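Coenzyme F420-dependent N(5),N(10)-methenyltetrahydromethanopterin reductase-related protein (Desulfurobacterium thermolithotrophum DSM 11699, PDB 6HUZ) binds the iron-guanylylpyridinol cofactor and, as HmdII, a bacterial paralog of [Fe]-hydrogenase, uses tetrahydrofolate derivatives as substrates. Local coordinates at residues A[94-102]-A[118-128]; A[244-253]-A[313-321]. All coordinates share one frame; numbering follows the deposited sequence.

Interaction 1: residues A[94-102]-A[118-128]; sequences GVTFKIAET and TMSILVLNSYL. With FE9 (iron-guanylyl pyridinol cofactor), chain B.
Phe97 holds CG beside its backbone N and anti to the carbonyl carbon (chi1 -71°), while Tyr127 holds CG anti to the backbone N; these torsions lay one ring over the other. The result is a face-to-face stack, its ring centroids 4.1 Å apart and its planes inclined by 17°. It is offset: Tyr127 CG lies toward the rim of the Phe97 ring. Val123 CG1 and Leu124 CD1 meet the Phe97 edge near its plane, the latter 3.8 Å from Phe97 CD1. Met119 CE lies 3.7 Å from Phe97 CE1 and Met119 SD 5.1 Å from the ring centroid, an oblique Met-aromatic approach. With alanine in place of Phe97, the Tyr127 face and the Met119 methyl would probably lose their partner, and a gap would open between the helices. Tyr127 is also fixed at its far end, where OH donates to Glu101 OE2 (3.1 Å) on the syn side, tilted out of the carboxylate plane. Both segments also reach the cofactor: Ile99 CD1 lies 3.4 Å from N1A of the guanine, and Thr118 CG2 lies 3.5 Å from C5 of the pyridinol. The axes of helices 95-102 and 121-127 cross at -52°. Each helix follows a strand of the Rossmann-like parallel sheet, 84-87 and 112-115; Leu124 rests on Ile113 and Leu128 on Phe142 of strand 141-144, while Trp344 of helix 333-345 touches Val123.

Interaction 2: residues A[244-253]-A[313-321]; sequences QVISSLVTKY and PTYTSAPSP
Gln244 and Thr316 bring together helix 232-262 and a type I beta turn, Tyr315 to Ala318, that leads into helix 320-331. The Gln244 side chain traces the contact. Its CB points toward the turn, and CG, anti to the backbone N, lies 3.3 Å from Ala318 O. A bend at chi2 (56°) then carries the amide alongside the chain, with CD 3.2 Å from the same Ala318 O. At the tip, OE1 accepts from Ser320 N at 3.1 Å; the bond is almost straight (176° at the hydrogen), although the donor stands above the carbonyl plane and not on a lone pair. An N-H of the first turn of helix 320-331, just after Pro319 at the N-cap, is thus satisfied by a side chain of another helix. The amide is also hydrogen-bonded to Gln244 of the second subunit, and the side chain packs on Ser247 of that subunit, which places the contact at the dimer interface.

One turn further along the helix, Ser248 OG lies 2.6 Å from Thr316 O and 2.9 Å from Gln244 O, two acceptors that compete for its one proton. Thr316 O also receives a CA-H...O contact from Val245. Thr316 CG2 packs on Leu249 CD2 at 3.8 Å, an apolar contact beside the polar one. Beyond it, Lys252 forms salt bridges with Glu312 and with Glu325 of the second subunit. Tyr253 OH bonds to Glu312 O, and that same hydroxyl oxygen sits 3.3 Å from Thr314 CG2.

How the interactions relate
Interaction 1 closes before interaction 2 opens along the chain, and the two belong to different parts of the fold. Their centres are 28 Å apart and their nearest atoms about 14 Å, so they do not touch. Interaction 1 lies in the N-terminal Rossmann-like domain, beside the parallel sheet and the cofactor; no other chain touches its segments. Interaction 2 joins helix 232-262 to the turn-containing residues 313-319 and the start of helix 320-331, without any strand, and borders the second subunit. Helix 333-345, which follows 320-331 in sequence, packs back against segment 118-128. The division is consistent with a cofactor-carrying domain attached to a helical dimerisation region.

Interaction 1: residues A[94-102]-A[118-128]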
loop_
_atom_site.group_PDB
_atom_site.type_symbol
_atom_site.label_atom_id
_atom_site.label_comp_id
_atom_site.label_asym_id
_atom_site.label_seq_id
_atom_site.Cartn_x
_atom_site.Cartn_y
_atom_site.Cartn_z
ATOM N N GLY A 94 -15.397 -10.312 -20.861
ATOM C CA GLY A 94 -15.469 -10.117 -22.305
ATOM C C GLY A 94 -16.560 -9.273 -22.928
ATOM O O GLY A 94 -16.493 -9.039 -24.131
ATOM N N VAL A 95 -17.554 -8.793 -22.167
ATOM C CA VAL A 95 -18.633 -7.987 -22.762
ATOM C C VAL A 95 -18.106 -6.622 -23.296
ATOM O O VAL A 95 -18.457 -6.235 -24.410
ATOM C CB VAL A 95 -19.813 -7.792 -21.781
ATOM C CG1 VAL A 95 -20.913 -6.962 -22.424
ATOM C CG2 VAL A 95 -20.363 -9.135 -21.301
ATOM N N THR A 96 -17.274 -5.913 -22.485
ATOM C CA THR A 96 -16.694 -4.621 -22.854
ATOM C C THR A 96 -15.771 -4.785 -24.068
ATOM O O THR A 96 -15.844 -3.990 -25.002
ATOM C CB THR A 96 -15.979 -3.998 -21.651
ATOM O OG1 THR A 96 -16.929 -3.830 -20.593
ATOM C CG2 THR A 96 -15.352 -2.649 -21.978
ATOM N N PHE A 97 -14.923 -5.824 -24.068
ATOM C CA PHE A 97 -14.014 -6.091 -25.191
ATOM C C PHE A 97 -14.796 -6.314 -26.470
ATOM O O PHE A 97 -14.451 -5.784 -27.524
ATOM C CB PHE A 97 -13.180 -7.367 -24.909
ATOM C CG PHE A 97 -12.117 -7.263 -23.838
ATOM C CD1 PHE A 97 -11.431 -6.078 -23.627
ATOM C CD2 PHE A 97 -11.755 -8.370 -23.086
ATOM C CE1 PHE A 97 -10.435 -5.992 -22.664
ATOM C CE2 PHE A 97 -10.753 -8.282 -22.131
ATOM C CZ PHE A 97 -10.100 -7.090 -21.920
ATOM N N LYS A 98 -15.847 -7.119 -26.386
ATOM C CA LYS A 98 -16.666 -7.422 -27.543
ATOM C C LYS A 98 -17.240 -6.149 -28.161
ATOM O O LYS A 98 -17.070 -5.918 -29.358
ATOM C CB LYS A 98 -17.791 -8.391 -27.141
ATOM C CG LYS A 98 -18.569 -8.973 -28.318
ATOM C CD LYS A 98 -20.084 -8.926 -28.094
ATOM C CE LYS A 98 -20.672 -7.588 -28.475
ATOM N NZ LYS A 98 -22.066 -7.422 -27.987
ATOM N N ILE A 99 -17.911 -5.321 -27.345
ATOM C CA ILE A 99 -18.528 -4.080 -27.825
ATOM C C ILE A 99 -17.489 -3.166 -28.462
ATOM O O ILE A 99 -17.708 -2.670 -29.569
ATOM C CB ILE A 99 -19.291 -3.360 -26.671
ATOM C CG1 ILE A 99 -20.454 -4.222 -26.148
ATOM C CG2 ILE A 99 -19.821 -2.003 -27.121
ATOM C CD1 ILE A 99 -20.767 -4.021 -24.713
ATOM N N ALA A 100 -16.359 -2.928 -27.763
ATOM C CA ALA A 100 -15.301 -2.056 -28.277
ATOM C C ALA A 100 -14.734 -2.544 -29.619
ATOM O O ALA A 100 -14.485 -1.745 -30.517
ATOM C CB ALA A 100 -14.190 -1.956 -27.254
ATOM N N GLU A 101 -14.538 -3.849 -29.760
ATOM C CA GLU A 101 -13.987 -4.401 -30.992
ATOM C C GLU A 101 -14.987 -4.301 -32.137
ATOM O O GLU A 101 -14.605 -4.083 -33.283
ATOM C CB GLU A 101 -13.622 -5.870 -30.748
ATOM C CG GLU A 101 -12.681 -6.486 -31.768
ATOM C CD GLU A 101 -11.966 -7.724 -31.249
ATOM O OE1 GLU A 101 -10.912 -8.082 -31.825
ATOM O OE2 GLU A 101 -12.451 -8.331 -30.265
ATOM N N THR A 102 -16.271 -4.470 -31.820
ATOM C CA THR A 102 -17.353 -4.434 -32.811
ATOM C C THR A 102 -17.614 -3.026 -33.349
ATOM O O THR A 102 -17.841 -2.881 -34.547
ATOM C CB THR A 102 -18.605 -5.064 -32.177
ATOM O OG1 THR A 102 -18.296 -6.401 -31.783
ATOM C CG2 THR A 102 -19.798 -5.079 -33.102
ATOM N N THR A 118 -15.908 -0.157 -14.820
ATOM C CA THR A 118 -15.803 -1.592 -15.101
ATOM C C THR A 118 -14.646 -2.061 -15.989
ATOM O O THR A 118 -14.549 -3.266 -16.245
ATOM C CB THR A 118 -17.125 -2.052 -15.753
ATOM O OG1 THR A 118 -17.347 -1.258 -16.927
ATOM C CG2 THR A 118 -18.315 -1.924 -14.791
ATOM N N MET A 119 -13.800 -1.166 -16.490
ATOM C CA MET A 119 -12.709 -1.609 -17.355
ATOM C C MET A 119 -11.593 -0.611 -17.363
ATOM O O MET A 119 -11.860 0.564 -17.599
ATOM C CB MET A 119 -13.243 -1.774 -18.795
ATOM C CG MET A 119 -12.174 -2.125 -19.829
ATOM S SD MET A 119 -11.149 -3.523 -19.310
ATOM C CE MET A 119 -12.274 -4.858 -19.652
ATOM N N SER A 120 -10.334 -1.053 -17.108
ATOM C CA SER A 120 -9.215 -0.123 -17.164
ATOM C C SER A 120 -9.023 0.287 -18.630
ATOM O O SER A 120 -9.068 -0.575 -19.521
ATOM C CB SER A 120 -7.940 -0.785 -16.662
ATOM O OG SER A 120 -6.811 -0.114 -17.189
ATOM N N ILE A 121 -8.816 1.588 -18.889
ATOM C CA ILE A 121 -8.622 2.049 -20.261
ATOM C C ILE A 121 -7.334 1.475 -20.846
ATOM O O ILE A 121 -7.272 1.244 -22.071
ATOM C CB ILE A 121 -8.672 3.606 -20.396
ATOM C CG1 ILE A 121 -8.796 4.016 -21.888
ATOM C CG2 ILE A 121 -7.433 4.291 -19.774
ATOM C CD1 ILE A 121 -10.058 3.467 -22.741
ATOM N N LEU A 122 -6.317 1.250 -19.983
ATOM C CA LEU A 122 -5.032 0.709 -20.409
ATOM C C LEU A 122 -5.185 -0.737 -20.818
ATOM O O LEU A 122 -4.593 -1.142 -21.817
ATOM C CB LEU A 122 -3.949 0.873 -19.322
ATOM C CG LEU A 122 -3.709 2.337 -18.876
ATOM C CD1 LEU A 122 -2.474 2.436 -17.946
ATOM C CD2 LEU A 122 -3.515 3.272 -20.094
ATOM N N VAL A 123 -5.992 -1.506 -20.087
ATOM C CA VAL A 123 -6.240 -2.906 -20.446
ATOM C C VAL A 123 -6.969 -2.929 -21.777
ATOM O O VAL A 123 -6.564 -3.657 -22.686
ATOM C CB VAL A 123 -7.042 -3.648 -19.354
ATOM C CG1 VAL A 123 -7.488 -5.032 -19.832
ATOM C CG2 VAL A 123 -6.225 -3.766 -18.091
ATOM N N LEU A 124 -8.042 -2.130 -21.927
ATOM C CA LEU A 124 -8.778 -2.101 -23.181
ATOM C C LEU A 124 -7.921 -1.661 -24.360
ATOM O O LEU A 124 -7.981 -2.279 -25.423
ATOM C CB LEU A 124 -10.009 -1.190 -23.089
ATOM C CG LEU A 124 -10.849 -1.115 -24.381
ATOM C CD1 LEU A 124 -11.408 -2.461 -24.741
ATOM C CD2 LEU A 124 -11.968 -0.086 -24.254
ATOM N N ASN A 125 -7.142 -0.592 -24.189
ATOM C CA ASN A 125 -6.282 -0.080 -25.266
ATOM C C ASN A 125 -5.274 -1.159 -25.734
ATOM O O ASN A 125 -5.033 -1.315 -26.940
ATOM C CB ASN A 125 -5.552 1.169 -24.773
ATOM C CG ASN A 125 -4.535 1.661 -25.768
ATOM O OD1 ASN A 125 -3.346 1.438 -25.631
ATOM N ND2 ASN A 125 -4.989 2.322 -26.794
ATOM N N SER A 126 -4.698 -1.900 -24.769
ATOM C CA SER A 126 -3.730 -2.968 -25.043
ATOM C C SER A 126 -4.417 -4.098 -25.818
ATOM O O SER A 126 -3.903 -4.562 -26.834
ATOM C CB SER A 126 -3.127 -3.485 -23.734
ATOM O OG SER A 126 -2.118 -4.463 -23.938
ATOM N N TYR A 127 -5.580 -4.527 -25.348
ATOM C CA TYR A 127 -6.336 -5.596 -25.999
ATOM C C TYR A 127 -6.659 -5.265 -27.467
ATOM O O TYR A 127 -6.663 -6.155 -28.325
ATOM C CB TYR A 127 -7.672 -5.798 -25.264
ATOM C CG TYR A 127 -8.570 -6.814 -25.936
ATOM C CD1 TYR A 127 -8.338 -8.177 -25.794
ATOM C CD2 TYR A 127 -9.627 -6.415 -26.737
ATOM C CE1 TYR A 127 -9.152 -9.116 -26.416
ATOM C CE2 TYR A 127 -10.452 -7.345 -27.362
ATOM C CZ TYR A 127 -10.209 -8.696 -27.201
ATOM O OH TYR A 127 -11.011 -9.626 -27.811
ATOM N N LEU A 128 -6.943 -3.995 -27.766
ATOM C CA LEU A 128 -7.306 -3.625 -29.131
ATOM C C LEU A 128 -6.159 -3.317 -30.103
ATOM O O LEU A 128 -6.445 -2.937 -31.224
ATOM C CB LEU A 128 -8.278 -2.436 -29.073
ATOM C CG LEU A 128 -9.632 -2.735 -28.420
ATOM C CD1 LEU A 128 -10.423 -1.465 -28.235
ATOM C CD2 LEU A 128 -10.443 -3.742 -29.244
HETATM O O2 FE9 B . -21.603 -0.005 -10.406
HETATM FE FE FE9 B . -19.671 2.335 -11.499
HETATM C C1F FE9 B . -21.203 3.322 -11.319
HETATM O O1F FE9 B . -22.148 3.937 -11.210
HETATM C C2F FE9 B . -18.723 3.764 -10.843
HETATM O O2F FE9 B . -18.148 4.662 -10.470
HETATM C C8 FE9 B . -19.344 2.828 -13.310
HETATM O O18 FE9 B . -18.796 3.870 -13.620
HETATM C C7 FE9 B . -19.779 1.860 -14.399
HETATM C C6 FE9 B . -20.617 0.821 -13.711
HETATM N N1 FE9 B . -20.704 0.886 -12.310
HETATM C C5 FE9 B . -21.330 -0.199 -14.497
HETATM C C5M FE9 B . -21.162 -0.239 -15.989
HETATM C C4 FE9 B . -22.151 -1.185 -13.777
HETATM C C3 FE9 B . -22.234 -1.116 -12.292
HETATM C C3M FE9 B . -23.071 -2.078 -11.488
HETATM C C2 FE9 B . -21.478 -0.019 -11.580
HETATM O O3P FE9 B . -22.732 -2.166 -14.521
HETATM P P1 FE9 B . -24.294 -2.171 -14.935
HETATM O O1P FE9 B . -25.035 -1.295 -14.043
HETATM O O2P FE9 B . -24.837 -3.673 -14.678
HETATM O "O5'" FE9 B . -24.345 -1.696 -16.455
HETATM C "C5'" FE9 B . -23.900 -2.511 -17.528
HETATM C "C4'" FE9 B . -24.889 -2.295 -18.667
HETATM O "O4'" FE9 B . -24.413 -2.942 -19.841
HETATM C "C1'" FE9 B . -25.542 -3.406 -20.568
HETATM C "C2'" FE9 B . -26.473 -3.916 -19.489
HETATM O "O2'" FE9 B . -27.841 -4.039 -19.902
HETATM C "C3'" FE9 B . -26.269 -2.886 -18.384
HETATM O "O3'" FE9 B . -27.244 -1.843 -18.413
HETATM N N9A FE9 B . -25.112 -4.385 -21.584
HETATM C C4A FE9 B . -24.788 -4.012 -22.800
HETATM N N3A FE9 B . -24.821 -2.821 -23.440
HETATM C C2A FE9 B . -24.478 -2.772 -24.744
HETATM N N2A FE9 B . -24.485 -1.556 -25.333
HETATM N N1A FE9 B . -24.117 -3.852 -25.463
HETATM C C6A FE9 B . -24.108 -5.093 -24.944
HETATM O O6A FE9 B . -23.756 -6.077 -25.616
HETATM C C5A FE9 B . -24.436 -5.241 -23.525
HETATM N N7A FE9 B . -24.522 -6.251 -22.647
HETATM C C8A FE9 B . -24.932 -5.716 -21.468
HETATM O O HOH W 1 -15.819 -4.533 -18.227
HETATM O O HOH W 2 -19.424 1.161 -9.598
#

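Interaction 2: residues A[244-253]-A[313-321]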
loop_
_atom_site.group_PDB
_atom_site.type_symbol
_atom_site.label_atom_id
_atom_site.label_comp_id
_atom_site.label_asym_id
_atom_site.label_seq_id
_atom_site.Cartn_x
_atom_site.Cartn_y
_atom_site.Cartn_z
ATOM N N GLN A 244 3.869 -1.458 0.067
ATOM C CA GLN A 244 4.333 -2.477 -0.890
ATOM C C GLN A 244 4.133 -3.850 -0.233
ATOM O O GLN A 244 3.664 -4.772 -0.872
ATOM C CB GLN A 244 5.830 -2.297 -1.177
ATOM C CG GLN A 244 6.431 -3.231 -2.223
ATOM C CD GLN A 244 5.730 -3.166 -3.558
ATOM O OE1 GLN A 244 6.010 -2.306 -4.405
ATOM N NE2 GLN A 244 4.801 -4.072 -3.775
ATOM N N VAL A 245 4.519 -3.989 1.050
ATOM C CA VAL A 245 4.377 -5.267 1.745
ATOM C C VAL A 245 2.921 -5.742 1.798
ATOM O O VAL A 245 2.645 -6.905 1.480
ATOM C CB VAL A 245 5.022 -5.214 3.147
ATOM C CG1 VAL A 245 4.565 -6.375 4.023
ATOM C CG2 VAL A 245 6.540 -5.201 3.023
ATOM N N ILE A 246 1.999 -4.872 2.215
ATOM C CA ILE A 246 0.591 -5.267 2.290
ATOM C C ILE A 246 0.115 -5.646 0.904
ATOM O O ILE A 246 -0.487 -6.684 0.757
ATOM C CB ILE A 246 -0.327 -4.163 2.890
ATOM C CG1 ILE A 246 0.045 -3.937 4.398
ATOM C CG2 ILE A 246 -1.823 -4.568 2.741
ATOM C CD1 ILE A 246 -0.555 -2.656 4.948
ATOM N N SER A 247 0.377 -4.813 -0.103
ATOM C CA SER A 247 -0.055 -5.096 -1.492
ATOM C C SER A 247 0.492 -6.474 -1.971
ATOM O O SER A 247 -0.258 -7.271 -2.535
ATOM C CB SER A 247 0.474 -4.007 -2.438
ATOM O OG SER A 247 -0.100 -4.219 -3.719
ATOM N N SER A 248 1.806 -6.744 -1.745
ATOM C CA SER A 248 2.436 -8.003 -2.170
ATOM C C SER A 248 1.772 -9.214 -1.508
ATOM O O SER A 248 1.561 -10.253 -2.152
ATOM C CB SER A 248 3.936 -8.023 -1.809
ATOM O OG SER A 248 4.596 -6.980 -2.525
ATOM N N LEU A 249 1.445 -9.074 -0.215
ATOM C CA LEU A 249 0.825 -10.158 0.554
ATOM C C LEU A 249 -0.576 -10.488 0.047
ATOM O O LEU A 249 -0.905 -11.679 -0.104
ATOM C CB LEU A 249 0.819 -9.817 2.051
ATOM C CG LEU A 249 2.174 -9.927 2.729
ATOM C CD1 LEU A 249 2.155 -9.225 4.109
ATOM C CD2 LEU A 249 2.634 -11.377 2.836
ATOM N N VAL A 250 -1.387 -9.473 -0.205
ATOM C CA VAL A 250 -2.752 -9.657 -0.747
ATOM C C VAL A 250 -2.638 -10.263 -2.169
ATOM O O VAL A 250 -3.331 -11.220 -2.473
ATOM C CB VAL A 250 -3.580 -8.339 -0.767
ATOM C CG1 VAL A 250 -4.920 -8.549 -1.503
ATOM C CG2 VAL A 250 -3.819 -7.825 0.651
ATOM N N THR A 251 -1.760 -9.725 -3.025
ATOM C CA THR A 251 -1.620 -10.266 -4.392
ATOM C C THR A 251 -1.205 -11.705 -4.435
ATOM O O THR A 251 -1.744 -12.516 -5.196
ATOM C CB THR A 251 -0.578 -9.455 -5.184
ATOM O OG1 THR A 251 -1.086 -8.149 -5.354
ATOM C CG2 THR A 251 -0.239 -10.064 -6.572
ATOM N N LYS A 252 -0.204 -12.038 -3.665
ATOM C CA LYS A 252 0.289 -13.387 -3.692
ATOM C C LYS A 252 -0.488 -14.365 -2.828
ATOM O O LYS A 252 -0.712 -15.503 -3.249
ATOM C CB LYS A 252 1.751 -13.352 -3.208
ATOM C CG LYS A 252 2.465 -14.678 -3.153
ATOM C CD LYS A 252 2.875 -15.164 -4.503
ATOM C CE LYS A 252 3.973 -16.196 -4.383
ATOM N NZ LYS A 252 4.476 -16.576 -5.725
ATOM N N TYR A 253 -0.849 -13.969 -1.624
ATOM C CA TYR A 253 -1.482 -14.903 -0.684
ATOM C C TYR A 253 -2.901 -14.596 -0.275
ATOM O O TYR A 253 -3.451 -15.326 0.536
ATOM C CB TYR A 253 -0.593 -15.041 0.593
ATOM C CG TYR A 253 0.882 -15.297 0.346
ATOM C CD1 TYR A 253 1.334 -16.544 -0.077
ATOM C CD2 TYR A 253 1.833 -14.321 0.621
ATOM C CE1 TYR A 253 2.700 -16.800 -0.247
ATOM C CE2 TYR A 253 3.185 -14.552 0.417
ATOM C CZ TYR A 253 3.619 -15.793 -0.015
ATOM O OH TYR A 253 4.969 -15.974 -0.216
ATOM N N PRO A 313 8.158 -18.965 -1.308
ATOM C CA PRO A 313 8.677 -17.681 -0.821
ATOM C C PRO A 313 8.575 -16.544 -1.822
ATOM O O PRO A 313 8.425 -16.770 -3.019
ATOM C CB PRO A 313 10.145 -18.002 -0.521
ATOM C CG PRO A 313 10.488 -19.084 -1.438
ATOM C CD PRO A 313 9.250 -19.907 -1.611
ATOM N N THR A 314 8.667 -15.313 -1.324
ATOM C CA THR A 314 8.643 -14.120 -2.156
ATOM C C THR A 314 9.250 -12.964 -1.401
ATOM O O THR A 314 9.473 -13.042 -0.185
ATOM C CB THR A 314 7.229 -13.759 -2.644
ATOM O OG1 THR A 314 7.356 -12.768 -3.679
ATOM C CG2 THR A 314 6.334 -13.228 -1.525
ATOM N N TYR A 315 9.511 -11.904 -2.137
ATOM C CA TYR A 315 10.079 -10.661 -1.660
ATOM C C TYR A 315 8.937 -9.653 -1.566
ATOM O O TYR A 315 8.702 -8.888 -2.520
ATOM C CB TYR A 315 11.087 -10.137 -2.669
ATOM C CG TYR A 315 12.395 -10.885 -2.664
ATOM C CD1 TYR A 315 13.426 -10.511 -1.820
ATOM C CD2 TYR A 315 12.599 -11.972 -3.501
ATOM C CE1 TYR A 315 14.636 -11.191 -1.814
ATOM C CE2 TYR A 315 13.804 -12.662 -3.504
ATOM C CZ TYR A 315 14.826 -12.262 -2.667
ATOM O OH TYR A 315 16.020 -12.943 -2.643
ATOM N N THR A 316 8.227 -9.643 -0.429
ATOM C CA THR A 316 7.085 -8.732 -0.292
ATOM C C THR A 316 7.396 -7.248 -0.387
ATOM O O THR A 316 6.528 -6.497 -0.787
ATOM C CB THR A 316 6.350 -9.015 1.024
ATOM O OG1 THR A 316 7.215 -8.714 2.100
ATOM C CG2 THR A 316 5.889 -10.457 1.137
ATOM N N SER A 317 8.589 -6.820 -0.015
ATOM C CA SER A 317 8.990 -5.400 -0.014
ATOM C C SER A 317 9.692 -4.961 -1.288
ATOM O O SER A 317 10.121 -3.800 -1.380
ATOM C CB SER A 317 9.938 -5.142 1.180
ATOM O OG SER A 317 11.222 -5.744 1.018
ATOM N N ALA A 318 9.849 -5.843 -2.265
ATOM C CA ALA A 318 10.542 -5.416 -3.476
ATOM C C ALA A 318 9.788 -4.230 -4.143
ATOM O O ALA A 318 8.605 -4.352 -4.479
ATOM C CB ALA A 318 10.688 -6.586 -4.444
ATOM N N PRO A 319 10.450 -3.063 -4.299
ATOM C CA PRO A 319 9.774 -1.896 -4.884
ATOM C C PRO A 319 9.459 -2.031 -6.368
ATOM O O PRO A 319 10.352 -2.009 -7.213
ATOM C CB PRO A 319 10.747 -0.735 -4.597
ATOM C CG PRO A 319 11.754 -1.272 -3.662
ATOM C CD PRO A 319 11.841 -2.734 -3.934
ATOM N N SER A 320 8.173 -2.152 -6.689
ATOM C CA SER A 320 7.732 -2.283 -8.084
ATOM C C SER A 320 8.422 -1.353 -9.072
ATOM O O SER A 320 8.968 -1.839 -10.059
ATOM C CB SER A 320 6.223 -2.109 -8.203
ATOM O OG SER A 320 5.568 -3.312 -7.849
ATOM N N PRO A 321 8.432 -0.016 -8.881
ATOM C CA PRO A 321 9.096 0.854 -9.885
ATOM C C PRO A 321 10.552 0.498 -10.181
ATOM O O PRO A 321 10.976 0.670 -11.337
ATOM C CB PRO A 321 8.904 2.280 -9.342
ATOM C CG PRO A 321 8.455 2.132 -7.962
ATOM C CD PRO A 321 7.824 0.780 -7.799
#